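PDB 4FEI: heat shock protein-related protein from Deinococcus radiodurans, which probably acts as a small heat shock protein, a chaperone of the stress response that holds unfolding proteins, and is represented here by its alpha-crystallin domain. Local coordinates for residues G15-L20 and T88-K93; A9-A14 and L67-P72; L21-G26 and G84-V89. One frame throughout, in Å; residues are numbered along the deposited sequence.

Contact 1: G15-L20 and T88-K93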
# COMPACT_ATOMS: atom_id res chain seq x y z
N GLY A 15 -19.43 -1.27 -14.73
CA GLY A 15 -20.41 -1.48 -15.80
C GLY A 15 -20.34 -2.86 -16.45
O GLY A 15 -20.98 -3.80 -16.00
N THR A 16 -19.56 -2.96 -17.52
CA THR A 16 -19.40 -4.21 -18.24
C THR A 16 -18.44 -5.12 -17.48
O THR A 16 -18.48 -6.35 -17.65
CB THR A 16 -18.91 -4.00 -19.75
OG1 THR A 16 -17.55 -3.52 -19.76
CG2 THR A 16 -19.81 -3.00 -20.53
N HIS A 17 -17.59 -4.51 -16.67
CA HIS A 17 -16.57 -5.23 -15.93
C HIS A 17 -16.71 -5.10 -14.42
O HIS A 17 -17.32 -4.17 -13.91
CB HIS A 17 -15.16 -4.79 -16.36
CG HIS A 17 -14.79 -5.27 -17.72
ND1 HIS A 17 -15.13 -4.58 -18.87
CD2 HIS A 17 -14.10 -6.36 -18.13
CE1 HIS A 17 -14.68 -5.25 -19.93
NE2 HIS A 17 -14.04 -6.33 -19.50
N LEU A 18 -16.08 -6.03 -13.71
CA LEU A 18 -15.98 -6.03 -12.26
C LEU A 18 -14.48 -5.91 -11.92
O LEU A 18 -13.67 -6.74 -12.37
CB LEU A 18 -16.54 -7.35 -11.74
CG LEU A 18 -16.74 -7.55 -10.24
CD1 LEU A 18 -17.71 -6.49 -9.64
CD2 LEU A 18 -17.25 -8.96 -9.99
N ASP A 19 -14.11 -4.87 -11.17
CA ASP A 19 -12.71 -4.64 -10.79
C ASP A 19 -12.43 -4.99 -9.34
O ASP A 19 -13.17 -4.57 -8.43
CB ASP A 19 -12.32 -3.17 -10.95
CG ASP A 19 -12.44 -2.67 -12.37
OD1 ASP A 19 -12.36 -3.51 -13.31
OD2 ASP A 19 -12.63 -1.44 -12.54
N LEU A 20 -11.34 -5.70 -9.12
CA LEU A 20 -10.82 -5.92 -7.78
C LEU A 20 -9.59 -5.05 -7.64
O LEU A 20 -8.68 -5.15 -8.44
CB LEU A 20 -10.45 -7.39 -7.60
CG LEU A 20 -9.86 -8.01 -6.32
CD1 LEU A 20 -8.35 -7.92 -6.34
CD2 LEU A 20 -10.42 -7.40 -5.03
N THR A 88 -4.84 -4.07 -9.78
CA THR A 88 -6.17 -3.98 -10.38
C THR A 88 -6.42 -5.22 -11.22
O THR A 88 -5.74 -5.45 -12.22
CB THR A 88 -6.27 -2.69 -11.27
OG1 THR A 88 -5.91 -1.53 -10.50
CG2 THR A 88 -7.69 -2.51 -11.85
N VAL A 89 -7.39 -6.02 -10.80
CA VAL A 89 -7.80 -7.19 -11.54
C VAL A 89 -9.20 -7.00 -12.13
O VAL A 89 -10.16 -6.82 -11.41
CB VAL A 89 -7.81 -8.50 -10.64
CG1 VAL A 89 -7.95 -9.79 -11.53
CG2 VAL A 89 -6.59 -8.55 -9.69
N ARG A 90 -9.32 -7.08 -13.44
CA ARG A 90 -10.54 -6.78 -14.13
C ARG A 90 -11.21 -8.05 -14.73
O ARG A 90 -10.55 -8.86 -15.40
CB ARG A 90 -10.22 -5.78 -15.24
CG ARG A 90 -11.39 -5.07 -15.79
CD ARG A 90 -10.94 -3.70 -16.34
NE ARG A 90 -12.10 -2.84 -16.54
CZ ARG A 90 -12.03 -1.55 -16.85
NH1 ARG A 90 -13.15 -0.86 -17.01
NH2 ARG A 90 -10.84 -0.95 -16.99
N PHE A 91 -12.51 -8.21 -14.49
CA PHE A 91 -13.25 -9.35 -14.96
C PHE A 91 -14.47 -8.83 -15.71
O PHE A 91 -15.06 -7.79 -15.32
CB PHE A 91 -13.76 -10.23 -13.80
CG PHE A 91 -12.68 -10.79 -12.91
CD1 PHE A 91 -12.13 -12.03 -13.18
CD2 PHE A 91 -12.23 -10.08 -11.78
CE1 PHE A 91 -11.13 -12.57 -12.35
CE2 PHE A 91 -11.23 -10.59 -10.96
CZ PHE A 91 -10.69 -11.86 -11.25
N GLU A 92 -14.89 -9.53 -16.76
CA GLU A 92 -16.10 -9.11 -17.43
C GLU A 92 -17.30 -9.80 -16.82
O GLU A 92 -17.27 -10.99 -16.58
CB GLU A 92 -16.04 -9.24 -18.98
CG GLU A 92 -15.76 -10.55 -19.51
CD GLU A 92 -15.64 -10.55 -21.04
OE1 GLU A 92 -16.65 -10.21 -21.73
OE2 GLU A 92 -14.55 -10.92 -21.55
N LYS A 93 -18.34 -9.03 -16.54
CA LYS A 93 -19.56 -9.53 -15.91
C LYS A 93 -20.37 -10.38 -16.88
O LYS A 93 -20.35 -10.20 -18.09
CB LYS A 93 -20.40 -8.36 -15.40
CG LYS A 93 -19.88 -7.77 -14.09
CD LYS A 93 -20.18 -6.28 -13.93
CE LYS A 93 -21.61 -6.00 -13.57
NZ LYS A 93 -21.73 -4.55 -13.13
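Leu18 and Phe91 exchange both backbone hydrogen bonds, Leu18 N reaching Phe91 O at 2.6 Å and Phe91 N returning to Leu18 O. Leu20 and Val89 repeat the pattern two residues on, and their side chains lie side by side, Leu20 CD1 3.8 Å from Val89 CG2. Between these pairs, on the face of Asp19 and Arg90, Asp19 OD1 sits 3.3 Å from Arg90 NE but well out of the guanidinium plane, a salt bridge of charge alone; the firmer partner of the carboxylate is Arg12, through OD2. His17 CB comes to the edge of the same guanidinium, while His17 NE2 rests 3.6 Å from Glu92 CB. The two strands run antiparallel at the middle of one sheet of the alpha-crystallin beta-sandwich, whose other sheet meets Leu20, Val89 and Phe91. Beyond the last pair, Lys93 N bonds Thr16 O at 2.9 Å, and the lysine chain, turned at chi3 (76°) yet nearly at full stretch, brings NZ to Gly15 O at 3.1 Å. Replacing Lys93 by a methionine would probably leave Gly15 O without this donor and Asp13 without its salt-bridge mate. Thr16 OG1, hydrogen-bonded to His17 ND1 at 2.8 Å, helps fix the turn of the imidazole.

Contact 2: A9-A14 and L67-P72; sequences ADWRDA and LAFPEP
Trp11 carries this contact, and its indole reaches from strand 9-14 to the chain that leaves strand 62-68. The first torsion sets CG anti to the carbonyl carbon (chi1 -73°), which sends the ring toward Pro70. CB already touches Pro70 CG, and the next atom, Trp11 CG, approaches that same proline carbon to 3.4 Å. Pro70 lies over one face of the indole: its CG stands 3.6 Å from the centroid of the five-membered ring, 21° off the normal, a CH-pi contact, while Pro70 CD sits 3.5 Å from Trp11 CD2, above the middle of the bicycle. Further out, NE1 passes Ala68 O at 3.8 Å without bonding to it; that carbonyl is instead gripped by Arg55 of the second subunit. Leu67 CB lies at the edge of the indole, 4.2 Å from Trp11 CZ2. At the far end of the six-membered ring, CH2 meets Phe69 CD2 at 3.5 Å, the two ring planes inclined at 65°, and Phe69 in turn packs edge-to-face with Phe91. Ala9 adds a smaller apolar touch, its CB 4.3 Å from Leu67 CD2. On its own sheet the indole leans against Leu18 and Leu20. Asp10 and Trp11 also pair through their backbones with an antiparallel strand of the second subunit, which continues the sheet across the interface. An edge strand whose aromatic side chain packs against the end of the facing sheet and the loop that follows it, while its backbone receives a strand from the partner, fits the strand-exchange dimer of bacterial and plant alpha-crystallin domains.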
# COMPACT_ATOMS: atom_id res chain seq x y z
N ALA A 9 -8.93 -4.88 0.25
CA ALA A 9 -9.54 -5.18 -1.09
C ALA A 9 -10.85 -4.40 -1.33
O ALA A 9 -11.71 -4.30 -0.47
CB ALA A 9 -9.81 -6.66 -1.23
N ASP A 10 -10.99 -3.85 -2.53
CA ASP A 10 -12.22 -3.21 -2.98
C ASP A 10 -12.75 -3.96 -4.20
O ASP A 10 -11.99 -4.45 -5.02
CB ASP A 10 -11.94 -1.76 -3.43
CG ASP A 10 -11.83 -0.78 -2.27
OD1 ASP A 10 -12.13 -1.17 -1.12
OD2 ASP A 10 -11.44 0.38 -2.52
N TRP A 11 -14.06 -3.99 -4.34
CA TRP A 11 -14.72 -4.37 -5.57
C TRP A 11 -15.42 -3.15 -6.18
O TRP A 11 -16.26 -2.52 -5.55
CB TRP A 11 -15.74 -5.47 -5.31
CG TRP A 11 -15.07 -6.81 -5.04
CD1 TRP A 11 -14.89 -7.41 -3.81
CD2 TRP A 11 -14.52 -7.72 -6.01
NE1 TRP A 11 -14.24 -8.64 -3.98
CE2 TRP A 11 -14.00 -8.84 -5.31
CE3 TRP A 11 -14.44 -7.70 -7.40
CZ2 TRP A 11 -13.41 -9.93 -5.97
CZ3 TRP A 11 -13.82 -8.77 -8.06
CH2 TRP A 11 -13.32 -9.87 -7.34
N ARG A 12 -15.02 -2.80 -7.38
CA ARG A 12 -15.62 -1.65 -8.07
C ARG A 12 -16.49 -2.14 -9.23
O ARG A 12 -16.10 -3.05 -9.98
CB ARG A 12 -14.52 -0.70 -8.58
CG ARG A 12 -15.03 0.48 -9.45
CD ARG A 12 -13.87 1.35 -9.92
NE ARG A 12 -12.82 0.60 -10.67
CZ ARG A 12 -11.56 1.03 -10.82
NH1 ARG A 12 -11.16 2.19 -10.26
NH2 ARG A 12 -10.68 0.28 -11.52
N ASP A 13 -17.68 -1.56 -9.32
CA ASP A 13 -18.58 -1.85 -10.40
C ASP A 13 -18.13 -0.97 -11.55
O ASP A 13 -18.28 0.24 -11.49
CB ASP A 13 -20.00 -1.50 -9.95
CG ASP A 13 -21.04 -1.66 -11.05
OD1 ASP A 13 -20.73 -2.28 -12.10
OD2 ASP A 13 -22.18 -1.16 -10.85
N ALA A 14 -17.57 -1.57 -12.58
CA ALA A 14 -17.21 -0.83 -13.79
C ALA A 14 -18.13 -1.21 -14.99
O ALA A 14 -17.65 -1.45 -16.11
CB ALA A 14 -15.77 -1.07 -14.12
N LEU A 67 -11.44 -14.53 -2.13
CA LEU A 67 -12.39 -13.42 -2.25
C LEU A 67 -13.51 -13.81 -3.20
O LEU A 67 -13.24 -14.20 -4.34
CB LEU A 67 -11.71 -12.12 -2.75
CG LEU A 67 -10.43 -11.60 -2.08
CD1 LEU A 67 -9.73 -10.67 -3.04
CD2 LEU A 67 -10.67 -10.89 -0.73
N ALA A 68 -14.75 -13.72 -2.71
CA ALA A 68 -15.92 -14.16 -3.50
C ALA A 68 -16.32 -13.04 -4.41
O ALA A 68 -16.33 -11.87 -3.97
CB ALA A 68 -17.09 -14.49 -2.56
N PHE A 69 -16.63 -13.36 -5.67
CA PHE A 69 -17.14 -12.33 -6.61
C PHE A 69 -18.50 -11.79 -6.13
O PHE A 69 -19.40 -12.56 -5.87
CB PHE A 69 -17.31 -12.88 -8.02
CG PHE A 69 -16.03 -13.31 -8.67
CD1 PHE A 69 -15.76 -14.68 -8.91
CD2 PHE A 69 -15.09 -12.37 -9.06
CE1 PHE A 69 -14.57 -15.07 -9.51
CE2 PHE A 69 -13.88 -12.75 -9.68
CZ PHE A 69 -13.62 -14.11 -9.91
N PRO A 70 -18.63 -10.46 -6.03
CA PRO A 70 -19.92 -9.84 -5.61
C PRO A 70 -20.96 -10.01 -6.69
O PRO A 70 -22.16 -9.90 -6.42
CB PRO A 70 -19.57 -8.32 -5.49
CG PRO A 70 -18.06 -8.27 -5.44
CD PRO A 70 -17.57 -9.46 -6.24
N GLU A 71 -20.49 -10.27 -7.92
CA GLU A 71 -21.32 -10.41 -9.12
C GLU A 71 -20.73 -11.55 -9.94
O GLU A 71 -19.51 -11.63 -10.06
CB GLU A 71 -21.22 -9.12 -9.92
CG GLU A 71 -22.50 -8.59 -10.44
CD GLU A 71 -23.30 -7.88 -9.36
OE1 GLU A 71 -24.04 -8.60 -8.61
OE2 GLU A 71 -23.19 -6.61 -9.28
N PRO A 72 -21.58 -12.42 -10.53
CA PRO A 72 -21.05 -13.47 -11.42
C PRO A 72 -20.28 -12.91 -12.63
O PRO A 72 -20.70 -11.94 -13.24
CB PRO A 72 -22.31 -14.25 -11.84
CG PRO A 72 -23.47 -13.28 -11.54
CD PRO A 72 -23.04 -12.51 -10.35

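Contact 3: L21-G26 and G84-V89; sequences LLDVPG and GGVLTV
Val24 CG2 packs against Leu87 CB at 3.8 Å, and Leu22 CB meets that same Leu87 carbon at 4.2 Å, so two side chains of one segment converge on the root of a single leucine. The first torsion of Val24 (chi1 -72°) places CG2 between backbone N and carbonyl carbon, where it leans over the neighbouring strand. Leu34 and Ala80 cover Leu87 further out. On the other face Leu21 CD2 crosses to Val86 CG1 at 4.2 Å. The backbones tie these layers together: Leu22 and Leu87 form a hydrogen-bonded antiparallel pair, with Leu22 N to Leu87 O at 2.9 Å. Past the strand end, Val24 N still donates to Gly85 O at 2.8 Å, though this bond is bent (136° at the hydrogen). Gly85 has a positive phi, and a CB there would press on Pro25 CA. At the polar edge, Asp23 OD2 lies 3.9 Å from Val86 CG2, but the carboxylate is held chiefly by the second subunit, OD1 by its Arg47 and OD2 by its Arg58. Two central antiparallel strands, apolar toward the facing sheet and mixed toward the partner chain, where Asp23 carries the charge, are consistent with the dimeric immunoglobulin-like sandwich of the alpha-crystallin domain.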
# COMPACT_ATOMS: atom_id res chain seq x y z
N LEU A 21 -9.59 -4.16 -6.66
CA LEU A 21 -8.40 -3.38 -6.34
C LEU A 21 -7.83 -3.87 -5.02
O LEU A 21 -8.54 -3.96 -4.00
CB LEU A 21 -8.72 -1.88 -6.24
CG LEU A 21 -9.18 -1.18 -7.52
CD1 LEU A 21 -10.67 -1.10 -7.59
CD2 LEU A 21 -8.63 0.26 -7.48
N LEU A 22 -6.55 -4.18 -5.02
CA LEU A 22 -5.90 -4.79 -3.85
C LEU A 22 -4.64 -3.98 -3.48
O LEU A 22 -3.76 -3.83 -4.30
CB LEU A 22 -5.56 -6.26 -4.15
CG LEU A 22 -5.19 -7.14 -2.96
CD1 LEU A 22 -6.45 -7.49 -2.14
CD2 LEU A 22 -4.45 -8.43 -3.44
N ASP A 23 -4.60 -3.45 -2.27
CA ASP A 23 -3.47 -2.62 -1.83
C ASP A 23 -2.28 -3.53 -1.50
O ASP A 23 -2.25 -4.17 -0.43
CB ASP A 23 -3.82 -1.78 -0.59
CG ASP A 23 -4.68 -0.60 -0.91
OD1 ASP A 23 -5.36 -0.09 0.03
OD2 ASP A 23 -4.69 -0.15 -2.06
N VAL A 24 -1.31 -3.57 -2.43
CA VAL A 24 -0.12 -4.39 -2.25
C VAL A 24 1.21 -3.57 -2.40
O VAL A 24 2.01 -3.83 -3.31
CB VAL A 24 -0.16 -5.66 -3.21
CG1 VAL A 24 -1.22 -6.71 -2.74
CG2 VAL A 24 -0.41 -5.26 -4.65
N PRO A 25 1.43 -2.56 -1.55
CA PRO A 25 2.67 -1.79 -1.72
C PRO A 25 3.91 -2.61 -1.36
O PRO A 25 3.86 -3.37 -0.40
CB PRO A 25 2.50 -0.60 -0.74
CG PRO A 25 1.62 -1.10 0.30
CD PRO A 25 0.66 -2.08 -0.39
N GLY A 26 4.98 -2.47 -2.14
CA GLY A 26 6.28 -3.10 -1.85
C GLY A 26 6.34 -4.60 -2.19
O GLY A 26 7.34 -5.26 -1.88
N GLY A 84 1.76 1.55 -8.81
CA GLY A 84 1.72 2.36 -7.61
C GLY A 84 1.30 1.63 -6.33
O GLY A 84 0.62 2.20 -5.50
N GLY A 85 1.71 0.37 -6.19
CA GLY A 85 1.37 -0.44 -5.04
C GLY A 85 -0.07 -0.94 -5.03
O GLY A 85 -0.54 -1.44 -4.02
N VAL A 86 -0.77 -0.82 -6.16
CA VAL A 86 -2.16 -1.27 -6.26
C VAL A 86 -2.30 -2.31 -7.37
O VAL A 86 -1.96 -2.05 -8.54
CB VAL A 86 -3.11 -0.05 -6.53
CG1 VAL A 86 -4.57 -0.47 -6.83
CG2 VAL A 86 -3.01 0.99 -5.36
N LEU A 87 -2.86 -3.46 -7.02
CA LEU A 87 -3.20 -4.47 -8.01
C LEU A 87 -4.65 -4.31 -8.49
O LEU A 87 -5.57 -4.43 -7.71
CB LEU A 87 -2.99 -5.86 -7.43
CG LEU A 87 -3.32 -7.04 -8.37
CD1 LEU A 87 -2.34 -7.12 -9.52
CD2 LEU A 87 -3.29 -8.29 -7.56
N THR A 88 -4.84 -4.07 -9.78
CA THR A 88 -6.17 -3.98 -10.38
C THR A 88 -6.42 -5.22 -11.22
O THR A 88 -5.74 -5.45 -12.22
CB THR A 88 -6.27 -2.69 -11.27
OG1 THR A 88 -5.91 -1.53 -10.50
CG2 THR A 88 -7.69 -2.51 -11.85
N VAL A 89 -7.39 -6.02 -10.80
CA VAL A 89 -7.80 -7.19 -11.54
C VAL A 89 -9.20 -7.00 -12.13
O VAL A 89 -10.16 -6.82 -11.41
CB VAL A 89 -7.81 -8.50 -10.64
CG1 VAL A 89 -7.95 -9.79 -11.53
CG2 VAL A 89 -6.59 -8.55 -9.69

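How the contacts relate
Contacts 1 and 3 are successive lengths of one antiparallel pairing, strand 17-23 against strand 86-92, with centres about 15 Å apart and Thr88 and Val89 in common. Contact 2 lies about 8 Å from the centre of contact 1 and about 15 Å from that of contact 3. Its strand 9-14 borders strand 17-23 in the same sheet, whereas its other segment, 67-72, continues from the facing sheet. Along the chain come 9-14, 15-20 and 21-26, then 67-72, and finally 84-89 and 88-93. The first and last parts of the domain thus build one sheet, contact 2 joins it to the other, and contacts 2 and 3 extend to the second subunit.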